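Local coordinates for glycoside hydrolase family protein (Novosphingobium sp. PP1Y, PDB 6Q2F) that probably cleaves terminal alpha-L-rhamnose from glycosides and carries a bound sodium ion, at residues S1032-V1037 and K1085-L1090; E470-Y475 and S563-T568; L725-N730 and R897-G902; T679-P684 and Y700-E705. All coordinates share one frame; numbering follows the deposited sequence.

Contact 1 of 4, residues S1032-V1037 and K1085-L1090; sequences SRNFRV and KGQNTL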
loop_
_atom_site.group_PDB
_atom_site.type_symbol
_atom_site.label_atom_id
_atom_site.label_comp_id
_atom_site.label_asym_id
_atom_site.label_seq_id
_atom_site.Cartn_x
_atom_site.Cartn_y
_atom_site.Cartn_z
ATOM N N SER A 1032 -28.701 -26.109 -24.383
ATOM C CA SER A 1032 -29.985 -26.759 -24.147
ATOM C C SER A 1032 -29.894 -28.195 -24.622
ATOM O O SER A 1032 -29.315 -28.461 -25.680
ATOM C CB SER A 1032 -31.117 -26.042 -24.902
ATOM O OG SER A 1032 -32.360 -26.690 -24.718
ATOM N N ARG A 1033 -30.505 -29.103 -23.863
ATOM C CA ARG A 1033 -30.405 -30.536 -24.111
ATOM C C ARG A 1033 -31.281 -31.249 -23.090
ATOM O O ARG A 1033 -31.595 -30.696 -22.027
ATOM C CB ARG A 1033 -28.946 -30.992 -23.966
ATOM C CG ARG A 1033 -28.606 -32.345 -24.517
ATOM C CD ARG A 1033 -27.255 -32.769 -23.949
ATOM N NE ARG A 1033 -26.710 -33.970 -24.575
ATOM C CZ ARG A 1033 -27.211 -35.185 -24.406
ATOM N NH1 ARG A 1033 -28.283 -35.358 -23.650
ATOM N NH2 ARG A 1033 -26.647 -36.229 -24.997
ATOM N N ASN A 1034 -31.669 -32.480 -23.424
ATOM C CA ASN A 1034 -32.258 -33.430 -22.486
ATOM C C ASN A 1034 -31.259 -34.532 -22.164
ATOM O O ASN A 1034 -30.285 -34.744 -22.889
ATOM C CB ASN A 1034 -33.535 -34.065 -23.054
ATOM C CG ASN A 1034 -34.652 -33.068 -23.197
ATOM O OD1 ASN A 1034 -34.898 -32.271 -22.290
ATOM N ND2 ASN A 1034 -35.316 -33.076 -24.338
ATOM N N PHE A 1035 -31.515 -35.240 -21.064
ATOM C CA PHE A 1035 -30.673 -36.357 -20.671
ATOM C C PHE A 1035 -31.451 -37.262 -19.724
ATOM O O PHE A 1035 -32.334 -36.807 -18.994
ATOM C CB PHE A 1035 -29.358 -35.872 -20.036
ATOM C CG PHE A 1035 -29.505 -35.228 -18.684
ATOM C CD1 PHE A 1035 -29.903 -33.910 -18.564
ATOM C CD2 PHE A 1035 -29.185 -35.931 -17.535
ATOM C CE1 PHE A 1035 -30.006 -33.302 -17.314
ATOM C CE2 PHE A 1035 -29.274 -35.328 -16.274
ATOM C CZ PHE A 1035 -29.695 -34.016 -16.170
ATOM N N ARG A 1036 -31.123 -38.551 -19.762
ATOM C CA ARG A 1036 -31.839 -39.570 -19.006
ATOM C C ARG A 1036 -31.104 -39.900 -17.713
ATOM O O ARG A 1036 -29.871 -39.959 -17.677
ATOM C CB ARG A 1036 -32.049 -40.855 -19.832
ATOM C CG ARG A 1036 -32.376 -42.102 -18.984
ATOM C CD ARG A 1036 -33.269 -43.170 -19.685
ATOM N NE ARG A 1036 -32.570 -44.404 -20.030
ATOM C CZ ARG A 1036 -32.830 -45.615 -19.535
ATOM N NH1 ARG A 1036 -33.783 -45.822 -18.639
ATOM N NH2 ARG A 1036 -32.130 -46.643 -19.959
ATOM N N VAL A 1037 -31.878 -40.115 -16.652
ATOM C CA VAL A 1037 -31.367 -40.484 -15.340
ATOM C C VAL A 1037 -32.077 -41.766 -14.923
ATOM O O VAL A 1037 -33.309 -41.850 -14.999
ATOM C CB VAL A 1037 -31.598 -39.358 -14.313
ATOM C CG1 VAL A 1037 -31.262 -39.816 -12.908
ATOM C CG2 VAL A 1037 -30.797 -38.124 -14.688
ATOM N N LYS A 1085 -36.432 -39.245 -12.366
ATOM C CA LYS A 1085 -36.310 -40.497 -13.057
ATOM C C LYS A 1085 -36.710 -40.302 -14.516
ATOM O O LYS A 1085 -37.713 -39.740 -14.796
ATOM C CB LYS A 1085 -37.269 -41.468 -12.400
ATOM C CG LYS A 1085 -36.754 -42.871 -12.286
ATOM C CD LYS A 1085 -35.627 -42.962 -11.299
ATOM C CE LYS A 1085 -35.105 -44.370 -11.248
ATOM N NZ LYS A 1085 -36.184 -45.334 -10.939
ATOM N N GLY A 1086 -35.928 -40.786 -15.444
ATOM C CA GLY A 1086 -36.262 -40.640 -16.852
ATOM C C GLY A 1086 -35.641 -39.428 -17.516
ATOM O O GLY A 1086 -34.494 -39.076 -17.233
ATOM N N GLN A 1087 -36.384 -38.777 -18.406
ATOM C CA GLN A 1087 -35.843 -37.646 -19.139
ATOM C C GLN A 1087 -35.813 -36.397 -18.271
ATOM O O GLN A 1087 -36.777 -36.091 -17.560
ATOM C CB GLN A 1087 -36.666 -37.380 -20.398
ATOM C CG GLN A 1087 -35.860 -36.769 -21.550
ATOM C CD GLN A 1087 -35.071 -37.816 -22.331
ATOM O OE1 GLN A 1087 -34.657 -38.837 -21.790
ATOM N NE2 GLN A 1087 -34.888 -37.569 -23.624
ATOM N N ASN A 1088 -34.693 -35.677 -18.342
ATOM C CA ASN A 1088 -34.461 -34.439 -17.611
ATOM C C ASN A 1088 -34.070 -33.349 -18.599
ATOM O O ASN A 1088 -33.358 -33.613 -19.572
ATOM C CB ASN A 1088 -33.338 -34.595 -16.582
ATOM C CG ASN A 1088 -33.671 -35.593 -15.479
ATOM O OD1 ASN A 1088 -33.828 -35.220 -14.314
ATOM N ND2 ASN A 1088 -33.778 -36.871 -15.843
ATOM N N THR A 1089 -34.513 -32.119 -18.341
ATOM C CA THR A 1089 -34.097 -30.996 -19.160
ATOM C C THR A 1089 -32.857 -30.379 -18.531
ATOM O O THR A 1089 -32.698 -30.377 -17.306
ATOM C CB THR A 1089 -35.216 -29.962 -19.313
ATOM O OG1 THR A 1089 -35.473 -29.332 -18.065
ATOM C CG2 THR A 1089 -36.526 -30.655 -19.792
ATOM N N LEU A 1090 -31.968 -29.888 -19.385
ATOM C CA LEU A 1090 -30.694 -29.313 -18.980
ATOM C C LEU A 1090 -30.529 -28.008 -19.741
ATOM O O LEU A 1090 -30.641 -27.989 -20.970
ATOM C CB LEU A 1090 -29.531 -30.267 -19.287
ATOM C CG LEU A 1090 -28.109 -29.792 -18.967
ATOM C CD1 LEU A 1090 -27.942 -29.504 -17.473
ATOM C CD2 LEU A 1090 -27.108 -30.880 -19.381
#
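Phe1035 O takes two donors from one residue: the backbone N of Asn1088 at 2.7 Å and, weakly, its side-chain ND2 at 3.5 Å. The return bond, Phe1035 N to Asn1088 O, is 2.9 Å long, which makes this a hydrogen-bonded pair; Arg1033 with Leu1090 and Val1037 with Gly1086 are two more. The Phe1035 ring turns over its neighbour because chi1 is 69°, with CG lodged between the backbone N and the carbonyl carbon. Asn1088 CB then sits over one ring face, 3.8 Å from the centroid, in a CH-pi contact, while Leu1090 CB packs 3.7 Å from Phe1035 CE1. Cut back to an alanine, this side chain would probably leave Asn1088 CB without the ring over it and open a gap beside Leu1090, Val1062 and Leu988. Asparagine suits its buried place because OD1 accepts from Arg1084 N and Asn1063 ND2, while ND2 makes the weak bond to Phe1035 O. Val1037 CG2 packs against that amide. This largely buried face is mostly apolar, though Arg1033 also leaves from it to bond Asp989 O and meet Trp992 in a cation-pi contact; Asn1034, Arg1036, Gln1087 and Thr1089 make the other face polar and exposed. These are inner strands of an antiparallel sheet, consistent with the beta sandwich of a galactose-binding-like domain.

Contact 2 of 4, residues E470-Y475 and S563-T568; sequences EAVREY and SEHYGT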
loop_
_atom_site.group_PDB
_atom_site.type_symbol
_atom_site.label_atom_id
_atom_site.label_comp_id
_atom_site.label_asym_id
_atom_site.label_seq_id
_atom_site.Cartn_x
_atom_site.Cartn_y
_atom_site.Cartn_z
ATOM N N GLU A 470 -4.899 21.592 13.205
ATOM C CA GLU A 470 -5.932 22.594 12.986
ATOM C C GLU A 470 -6.197 22.802 11.498
ATOM O O GLU A 470 -7.349 22.957 11.084
ATOM C CB GLU A 470 -5.534 23.912 13.653
ATOM C CG GLU A 470 -6.451 25.070 13.291
ATOM C CD GLU A 470 -7.882 24.862 13.765
ATOM O OE1 GLU A 470 -8.108 24.055 14.713
ATOM O OE2 GLU A 470 -8.785 25.498 13.193
ATOM N N ALA A 471 -5.143 22.851 10.685
ATOM C CA ALA A 471 -5.330 23.083 9.256
ATOM C C ALA A 471 -6.065 21.905 8.621
ATOM O O ALA A 471 -6.981 22.091 7.808
ATOM C CB ALA A 471 -3.972 23.298 8.576
ATOM N N VAL A 472 -5.686 20.684 9.017
ATOM C CA VAL A 472 -6.356 19.480 8.541
ATOM C C VAL A 472 -7.834 19.523 8.902
ATOM O O VAL A 472 -8.701 19.245 8.063
ATOM C CB VAL A 472 -5.663 18.227 9.107
ATOM C CG1 VAL A 472 -6.505 16.996 8.792
ATOM C CG2 VAL A 472 -4.273 18.085 8.499
ATOM N N ARG A 473 -8.149 19.917 10.140
ATOM C CA ARG A 473 -9.539 19.959 10.586
ATOM C C ARG A 473 -10.347 20.975 9.797
ATOM O O ARG A 473 -11.493 20.707 9.418
ATOM C CB ARG A 473 -9.603 20.294 12.074
ATOM C CG ARG A 473 -11.017 20.522 12.600
ATOM C CD ARG A 473 -10.988 20.729 14.133
ATOM N NE ARG A 473 -10.759 19.476 14.846
ATOM C CZ ARG A 473 -11.729 18.624 15.153
ATOM N NH1 ARG A 473 -12.985 18.896 14.809
ATOM N NH2 ARG A 473 -11.451 17.522 15.823
ATOM N N GLU A 474 -9.778 22.161 9.571
ATOM C CA GLU A 474 -10.467 23.170 8.775
ATOM C C GLU A 474 -10.679 22.670 7.357
ATOM O O GLU A 474 -11.764 22.819 6.793
ATOM C CB GLU A 474 -9.678 24.485 8.752
ATOM C CG GLU A 474 -9.597 25.224 10.081
ATOM C CD GLU A 474 -8.752 26.504 9.980
ATOM O OE1 GLU A 474 -8.477 26.943 8.845
ATOM O OE2 GLU A 474 -8.358 27.059 11.031
ATOM N N TYR A 475 -9.646 22.074 6.762
ATOM C CA TYR A 475 -9.814 21.474 5.444
ATOM C C TYR A 475 -10.998 20.507 5.430
ATOM O O TYR A 475 -11.895 20.620 4.593
ATOM C CB TYR A 475 -8.540 20.746 5.000
ATOM C CG TYR A 475 -8.854 19.851 3.830
ATOM C CD1 TYR A 475 -8.925 20.368 2.543
ATOM C CD2 TYR A 475 -9.145 18.500 4.019
ATOM C CE1 TYR A 475 -9.248 19.572 1.482
ATOM C CE2 TYR A 475 -9.492 17.696 2.963
ATOM C CZ TYR A 475 -9.525 18.228 1.690
ATOM O OH TYR A 475 -9.858 17.421 0.638
ATOM N N SER A 563 -0.786 11.589 13.902
ATOM C CA SER A 563 -1.726 12.207 14.832
ATOM C C SER A 563 -2.445 13.407 14.230
ATOM O O SER A 563 -3.666 13.529 14.366
ATOM C CB SER A 563 -1.010 12.626 16.125
ATOM O OG SER A 563 -0.131 13.708 15.885
ATOM N N GLU A 564 -1.708 14.294 13.564
ATOM C CA GLU A 564 -2.301 15.557 13.132
ATOM C C GLU A 564 -3.093 15.405 11.832
ATOM O O GLU A 564 -4.108 16.072 11.650
ATOM C CB GLU A 564 -1.225 16.642 12.980
ATOM C CG GLU A 564 -0.411 16.908 14.271
ATOM C CD GLU A 564 -1.292 17.011 15.519
ATOM O OE1 GLU A 564 -1.884 18.091 15.730
ATOM O OE2 GLU A 564 -1.411 16.006 16.267
ATOM N N HIS A 565 -2.678 14.521 10.944
ATOM C CA HIS A 565 -3.493 14.228 9.753
ATOM C C HIS A 565 -4.487 13.105 10.033
ATOM O O HIS A 565 -5.694 13.339 10.122
ATOM C CB HIS A 565 -2.601 13.927 8.548
ATOM C CG HIS A 565 -3.366 13.726 7.270
ATOM N ND1 HIS A 565 -3.384 12.520 6.595
ATOM C CD2 HIS A 565 -4.125 14.581 6.537
ATOM C CE1 HIS A 565 -4.109 12.649 5.493
ATOM N NE2 HIS A 565 -4.575 13.889 5.435
ATOM N N TYR A 566 -3.991 11.881 10.199
ATOM C CA TYR A 566 -4.899 10.734 10.238
ATOM C C TYR A 566 -5.726 10.677 11.525
ATOM O O TYR A 566 -6.912 10.341 11.480
ATOM C CB TYR A 566 -4.112 9.444 9.993
ATOM C CG TYR A 566 -3.582 9.365 8.572
ATOM C CD1 TYR A 566 -4.418 9.023 7.510
ATOM C CD2 TYR A 566 -2.259 9.669 8.284
ATOM C CE1 TYR A 566 -3.936 8.959 6.201
ATOM C CE2 TYR A 566 -1.786 9.603 6.992
ATOM C CZ TYR A 566 -2.625 9.243 5.947
ATOM O OH TYR A 566 -2.147 9.188 4.679
ATOM N N GLY A 567 -5.150 11.067 12.664
ATOM C CA GLY A 567 -5.960 11.202 13.870
ATOM C C GLY A 567 -7.067 12.242 13.718
ATOM O O GLY A 567 -8.229 11.998 14.052
ATOM N N THR A 568 -6.721 13.412 13.174
ATOM C CA THR A 568 -7.712 14.473 12.976
ATOM C C THR A 568 -8.782 14.053 11.971
ATOM O O THR A 568 -9.974 14.322 12.165
ATOM C CB THR A 568 -7.013 15.744 12.506
ATOM O OG1 THR A 568 -5.912 16.018 13.373
ATOM C CG2 THR A 568 -7.967 16.920 12.516
#
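Val472 has CG1 anti to its backbone N (chi1 171°), which sets both methyls against segment 563-568 of helix 543-575, and Thr568 answers with chi1 -50°, placing its methyl CG2 against Arg473 and its hydroxyl back along its own helix. Val472 CG1 therefore lies 4.0 Å from Thr568 CB, and Val472 CG2 meets the edge of the His565 ring at CD2, also 4.0 Å away. Between them Val472 CB rests 3.7 Å from Glu564 O. Thr568 CG2 touches Arg473 CB at 3.8 Å. A beta-branched valine suits this spot, since its two methyls fill both flanks; a glycine there would probably leave a gap between His565 CD2 and Thr568. The axes of the two short segments come within 8.8 Å at 34°; their helices precede and follow strand 497-502 of the (beta/alpha)8 barrel in sequence. No hydrogen bond joins them, and the polar ends look elsewhere: Thr568 OG1 to Glu564 O (a very short bond), His565 NE2 to Thr139, Arg473 to Glu575 and Glu477. Cohesion between these segments thus rests on van der Waals contact and burial.

Contact 3 of 4, residues L725-N730 and R897-G902; sequences LQTGRN and RRDGKG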
loop_
_atom_site.group_PDB
_atom_site.type_symbol
_atom_site.label_atom_id
_atom_site.label_comp_id
_atom_site.label_asym_id
_atom_site.label_seq_id
_atom_site.Cartn_x
_atom_site.Cartn_y
_atom_site.Cartn_z
ATOM N N LEU A 725 -13.814 -14.815 7.678
ATOM C CA LEU A 725 -12.573 -14.107 7.960
ATOM C C LEU A 725 -12.789 -12.831 8.771
ATOM O O LEU A 725 -11.814 -12.182 9.164
ATOM C CB LEU A 725 -11.842 -13.830 6.649
ATOM C CG LEU A 725 -11.305 -15.179 6.095
ATOM C CD1 LEU A 725 -10.815 -15.037 4.653
ATOM C CD2 LEU A 725 -10.148 -15.658 6.961
ATOM N N GLN A 726 -14.030 -12.478 9.077
ATOM C CA GLN A 726 -14.297 -11.444 10.074
ATOM C C GLN A 726 -14.714 -12.014 11.420
ATOM O O GLN A 726 -14.832 -11.262 12.388
ATOM C CB GLN A 726 -15.401 -10.495 9.574
ATOM C CG GLN A 726 -15.036 -9.716 8.325
ATOM C CD GLN A 726 -16.216 -8.944 7.744
ATOM O OE1 GLN A 726 -17.236 -8.747 8.405
ATOM N NE2 GLN A 726 -16.074 -8.503 6.497
ATOM N N THR A 727 -14.962 -13.311 11.491
ATOM C CA THR A 727 -15.573 -13.923 12.662
ATOM C C THR A 727 -14.562 -14.046 13.793
ATOM O O THR A 727 -13.391 -14.337 13.559
ATOM C CB THR A 727 -16.140 -15.307 12.299
ATOM O OG1 THR A 727 -17.154 -15.135 11.308
ATOM C CG2 THR A 727 -16.738 -16.000 13.516
ATOM N N GLY A 728 -15.020 -13.812 15.023
ATOM C CA GLY A 728 -14.119 -13.859 16.181
ATOM C C GLY A 728 -12.915 -12.943 16.007
ATOM O O GLY A 728 -13.016 -11.823 15.495
ATOM N N ARG A 729 -11.745 -13.439 16.397
ATOM C CA ARG A 729 -10.510 -12.684 16.256
ATOM C C ARG A 729 -9.484 -13.486 15.481
ATOM O O ARG A 729 -9.468 -14.715 15.533
ATOM C CB ARG A 729 -9.888 -12.324 17.622
ATOM C CG ARG A 729 -9.283 -13.557 18.390
ATOM C CD ARG A 729 -8.625 -13.096 19.695
ATOM N NE ARG A 729 -8.019 -14.188 20.473
ATOM C CZ ARG A 729 -6.767 -14.611 20.318
ATOM N NH1 ARG A 729 -5.966 -14.070 19.399
ATOM N NH2 ARG A 729 -6.311 -15.585 21.088
ATOM N N ASN A 730 -8.611 -12.765 14.787
ATOM C CA ASN A 730 -7.383 -13.370 14.300
ATOM C C ASN A 730 -6.610 -14.022 15.436
ATOM O O ASN A 730 -6.527 -13.480 16.539
ATOM C CB ASN A 730 -6.487 -12.328 13.643
ATOM C CG ASN A 730 -5.327 -12.971 12.913
ATOM O OD1 ASN A 730 -4.171 -12.839 13.301
ATOM N ND2 ASN A 730 -5.640 -13.691 11.847
ATOM N N ARG A 897 -8.795 -18.074 12.800
ATOM C CA ARG A 897 -9.760 -17.234 13.492
ATOM C C ARG A 897 -10.285 -17.978 14.710
ATOM O O ARG A 897 -10.369 -19.209 14.703
ATOM C CB ARG A 897 -10.912 -16.874 12.537
ATOM C CG ARG A 897 -10.482 -15.904 11.430
ATOM C CD ARG A 897 -11.090 -14.567 11.741
ATOM N NE ARG A 897 -10.181 -13.501 11.482
ATOM C CZ ARG A 897 -10.368 -12.271 11.913
ATOM N NH1 ARG A 897 -11.437 -11.964 12.648
ATOM N NH2 ARG A 897 -9.469 -11.361 11.614
ATOM N N ARG A 898 -10.634 -17.243 15.761
ATOM C CA ARG A 898 -11.116 -17.894 16.970
ATOM C C ARG A 898 -12.232 -17.102 17.634
ATOM O O ARG A 898 -12.184 -15.874 17.735
ATOM C CB ARG A 898 -9.981 -18.135 17.988
ATOM C CG ARG A 898 -10.482 -18.448 19.413
ATOM C CD ARG A 898 -9.329 -18.725 20.384
ATOM N NE ARG A 898 -8.524 -19.836 19.904
ATOM C CZ ARG A 898 -7.288 -20.091 20.312
ATOM N NH1 ARG A 898 -6.720 -19.312 21.225
ATOM N NH2 ARG A 898 -6.630 -21.138 19.826
ATOM N N ASP A 899 -13.208 -17.863 18.108
ATOM C CA ASP A 899 -14.452 -17.439 18.713
ATOM C C ASP A 899 -14.622 -18.241 19.992
ATOM O O ASP A 899 -13.929 -19.232 20.204
ATOM C CB ASP A 899 -15.635 -17.763 17.768
ATOM C CG ASP A 899 -16.729 -16.766 17.846
ATOM O OD1 ASP A 899 -16.623 -15.842 18.690
ATOM O OD2 ASP A 899 -17.693 -16.900 17.070
ATOM N N GLY A 900 -15.608 -17.861 20.806
ATOM C CA GLY A 900 -15.995 -18.706 21.925
ATOM C C GLY A 900 -16.557 -20.053 21.484
ATOM O O GLY A 900 -16.574 -21.008 22.272
ATOM N N LYS A 901 -16.999 -20.151 20.226
ATOM C CA LYS A 901 -17.605 -21.367 19.711
ATOM C C LYS A 901 -16.618 -22.285 18.993
ATOM O O LYS A 901 -16.960 -23.446 18.736
ATOM C CB LYS A 901 -18.780 -20.995 18.796
ATOM C CG LYS A 901 -20.010 -20.528 19.592
ATOM C CD LYS A 901 -21.016 -19.765 18.733
ATOM C CE LYS A 901 -22.397 -20.359 18.887
ATOM N NZ LYS A 901 -22.418 -21.796 18.465
ATOM N N GLY A 902 -15.415 -21.815 18.676
ATOM C CA GLY A 902 -14.391 -22.702 18.152
ATOM C C GLY A 902 -13.453 -21.999 17.189
ATOM O O GLY A 902 -13.348 -20.782 17.166
HETATM O O HOH W 1 -8.540 -12.632 8.891
HETATM O O HOH W 2 -7.598 -17.058 22.998
#
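Arg897 and Arg898 meet Asn730 and Arg729 in a short antiparallel bridge, where strand 729-730 edges the beta sheet that follows the (beta/alpha)8 barrel and a tight turn at 899-902 closes a hairpin. Arg729 and Arg898 exchange two backbone bonds, both 2.8 Å between N and O. Arg897 is bent at chi2 (-108°) and chi3 (139°), which folds its guanidinium back into the bend of 725-730. There Leu725 O lies over the centre of one face, 3.1 Å from Arg897 CZ, and Asn730 N covers the opposite face. In the guanidinium plane, NH1 gives Thr727 O a nearly straight bond (3.2 Å, 173°), although it reaches that oxygen from above the carbonyl plane; Asn639 OD1 is a further partner of NH1. Gly728 has positive phi, and a CB there would run into Arg898 O, which favours glycine. Arg729 and Arg898 lie side by side, Arg729 extended and Arg898 bent at chi3, their guanidinium planes almost perpendicular. Arg898 NE forms a salt bridge with Glu903 OE1, and one water accepts from Arg729 NH2 at 2.7 Å and from Arg898 NH1 at 3.0 Å.

Contact 4 of 4, residues T679-P684 and Y700-E705; sequences TSVHVP and YFNRQE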
loop_
_atom_site.group_PDB
_atom_site.type_symbol
_atom_site.label_atom_id
_atom_site.label_comp_id
_atom_site.label_asym_id
_atom_site.label_seq_id
_atom_site.Cartn_x
_atom_site.Cartn_y
_atom_site.Cartn_z
ATOM N N THR A 679 -12.268 -1.764 -10.313
ATOM C CA THR A 679 -13.306 -0.821 -9.984
ATOM C C THR A 679 -14.585 -1.120 -10.741
ATOM O O THR A 679 -14.652 -1.960 -11.574
ATOM C CB THR A 679 -13.073 0.618 -10.467
ATOM O OG1 THR A 679 -12.080 0.688 -11.463
ATOM C CG2 THR A 679 -12.860 1.499 -9.420
ATOM N N SER A 680 -15.595 -0.361 -10.406
ATOM C CA SER A 680 -16.859 -0.400 -10.994
ATOM C C SER A 680 -17.127 1.018 -11.464
ATOM O O SER A 680 -17.762 1.775 -10.802
ATOM C CB SER A 680 -17.881 -0.844 -9.984
ATOM O OG SER A 680 -19.076 -1.154 -10.576
ATOM N N VAL A 681 -16.607 1.362 -12.622
ATOM C CA VAL A 681 -16.842 2.669 -13.210
ATOM C C VAL A 681 -18.341 2.878 -13.418
ATOM O O VAL A 681 -19.077 1.958 -13.792
ATOM C CB VAL A 681 -16.045 2.771 -14.524
ATOM C CG1 VAL A 681 -16.649 3.803 -15.450
ATOM C CG2 VAL A 681 -14.593 3.124 -14.233
ATOM N N HIS A 682 -18.800 4.096 -13.154
ATOM C CA HIS A 682 -20.205 4.439 -13.337
ATOM C C HIS A 682 -20.590 4.391 -14.810
ATOM O O HIS A 682 -19.885 4.949 -15.661
ATOM C CB HIS A 682 -20.472 5.838 -12.779
ATOM C CG HIS A 682 -21.727 6.469 -13.294
ATOM N ND1 HIS A 682 -22.961 5.868 -13.183
ATOM C CD2 HIS A 682 -21.940 7.665 -13.898
ATOM C CE1 HIS A 682 -23.881 6.658 -13.705
ATOM N NE2 HIS A 682 -23.287 7.757 -14.139
ATOM N N VAL A 683 -21.715 3.737 -15.098
ATOM C CA VAL A 683 -22.224 3.578 -16.458
ATOM C C VAL A 683 -23.337 4.594 -16.687
ATOM O O VAL A 683 -24.456 4.414 -16.188
ATOM C CB VAL A 683 -22.724 2.146 -16.697
ATOM C CG1 VAL A 683 -23.356 2.017 -18.091
ATOM C CG2 VAL A 683 -21.590 1.166 -16.502
ATOM N N PRO A 684 -23.069 5.694 -17.389
ATOM C CA PRO A 684 -24.097 6.743 -17.524
ATOM C C PRO A 684 -25.135 6.472 -18.597
ATOM O O PRO A 684 -26.245 7.007 -18.491
ATOM C CB PRO A 684 -23.277 7.985 -17.876
ATOM C CG PRO A 684 -22.182 7.403 -18.715
ATOM C CD PRO A 684 -21.779 6.140 -17.931
ATOM N N TYR A 700 -12.963 -4.196 -14.541
ATOM C CA TYR A 700 -14.017 -3.580 -15.346
ATOM C C TYR A 700 -15.390 -4.014 -14.830
ATOM O O TYR A 700 -16.308 -4.314 -15.598
ATOM C CB TYR A 700 -13.835 -3.948 -16.823
ATOM C CG TYR A 700 -12.466 -3.562 -17.348
ATOM C CD1 TYR A 700 -11.377 -4.414 -17.208
ATOM C CD2 TYR A 700 -12.255 -2.333 -17.960
ATOM C CE1 TYR A 700 -10.130 -4.059 -17.669
ATOM C CE2 TYR A 700 -11.006 -1.965 -18.408
ATOM C CZ TYR A 700 -9.944 -2.829 -18.265
ATOM O OH TYR A 700 -8.706 -2.466 -18.719
ATOM N N PHE A 701 -15.538 -4.033 -13.506
ATOM C CA PHE A 701 -16.602 -4.784 -12.833
ATOM C C PHE A 701 -17.827 -3.893 -12.629
ATOM O O PHE A 701 -18.097 -3.403 -11.535
ATOM C CB PHE A 701 -16.062 -5.324 -11.511
ATOM C CG PHE A 701 -16.998 -6.236 -10.793
ATOM C CD1 PHE A 701 -17.514 -7.356 -11.427
ATOM C CD2 PHE A 701 -17.329 -5.999 -9.472
ATOM C CE1 PHE A 701 -18.364 -8.225 -10.746
ATOM C CE2 PHE A 701 -18.180 -6.849 -8.793
ATOM C CZ PHE A 701 -18.694 -7.966 -9.429
ATOM N N ASN A 702 -18.583 -3.678 -13.712
ATOM C CA ASN A 702 -19.826 -2.911 -13.639
ATOM C C ASN A 702 -20.893 -3.622 -14.468
ATOM O O ASN A 702 -20.681 -4.728 -14.978
ATOM C CB ASN A 702 -19.637 -1.448 -14.076
ATOM C CG ASN A 702 -19.206 -1.301 -15.546
ATOM O OD1 ASN A 702 -19.455 -2.168 -16.392
ATOM N ND2 ASN A 702 -18.551 -0.186 -15.844
ATOM N N ARG A 703 -22.064 -2.993 -14.587
ATOM C CA ARG A 703 -23.217 -3.658 -15.185
ATOM C C ARG A 703 -23.063 -3.899 -16.676
ATOM O O ARG A 703 -23.859 -4.660 -17.251
ATOM C CB ARG A 703 -24.478 -2.845 -14.935
ATOM C CG ARG A 703 -24.466 -1.409 -15.490
ATOM C CD ARG A 703 -25.770 -0.779 -15.111
ATOM N NE ARG A 703 -25.816 0.650 -15.397
ATOM C CZ ARG A 703 -26.368 1.137 -16.496
ATOM N NH1 ARG A 703 -26.892 0.289 -17.379
ATOM N NH2 ARG A 703 -26.378 2.446 -16.716
ATOM N N GLN A 704 -22.084 -3.266 -17.315
ATOM C CA GLN A 704 -21.769 -3.519 -18.712
ATOM C C GLN A 704 -20.815 -4.696 -18.905
ATOM O O GLN A 704 -20.628 -5.136 -20.041
ATOM C CB GLN A 704 -21.154 -2.257 -19.347
ATOM C CG GLN A 704 -22.048 -1.010 -19.328
ATOM C CD GLN A 704 -23.253 -1.112 -20.249
ATOM O OE1 GLN A 704 -24.009 -2.073 -20.213
ATOM N NE2 GLN A 704 -23.437 -0.099 -21.075
ATOM N N GLU A 705 -20.177 -5.202 -17.836
ATOM C CA GLU A 705 -19.346 -6.394 -17.987
ATOM C C GLU A 705 -20.156 -7.507 -18.650
ATOM O O GLU A 705 -21.361 -7.632 -18.426
ATOM C CB GLU A 705 -18.803 -6.838 -16.617
ATOM C CG GLU A 705 -17.852 -8.061 -16.609
ATOM C CD GLU A 705 -16.625 -7.907 -17.506
ATOM O OE1 GLU A 705 -16.760 -8.049 -18.741
ATOM O OE2 GLU A 705 -15.516 -7.670 -16.987
#
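Asn702 reaches into the bend of 679-684 with CB, CG and ND2. Its CB lies 3.5 Å from Val681 O and close to Ser680 OG; CG packs 3.6 Å from Val683 CG2. With chi1 at 63°, the amide is swung so that ND2 donates to Val681 O (3.0 Å, 150°), while OD1 turns back to accept from Gln704 N at 3.0 Å. That last bond makes an Asx turn, and Glu705 N to Asn702 O closes a type I beta turn from Asn702 to Glu705, so asparagine serves both its own turn and the opposite loop. The two loops lie past the C-terminal end of strand 674-677, the last of the (beta/alpha)8 barrel, the side where such barrels carry their active site. Ser680 OG donates to Phe701 O at 2.6 Å, and Phe701 N to Thr679 O. Arg703, extended from CG to NE, lays one guanidinium face on Val683 CG1, and its NH2 bonds Val683 O at 2.8 Å from above the carbonyl plane; Asp686 and Asp74 form salt bridges with NH1 and NE.

Overall arrangement
Along the chain the contacts come in the order 2, 4, 3, 1, each closing before the next opens. Contacts 2 and 4, with centres about 34 Å apart, belong to the (beta/alpha)8 barrel, one between outer helices and the other in loops beyond its last strand. Helix 712-726 then leads from contact 4 to contact 3, also about 34 Å away between centres, where the following beta sheet is tied to the barrel through Asn639 and Asn673. Contact 1 lies far out, about 66 Å from contact 2 between centres, in the C-terminal sandwich; Trp1098, just beyond its strand 1086-1095, bonds Gln704 O of contact 4. The contacts thus sample the barrel, the sheet region after it and a distant C-terminal domain.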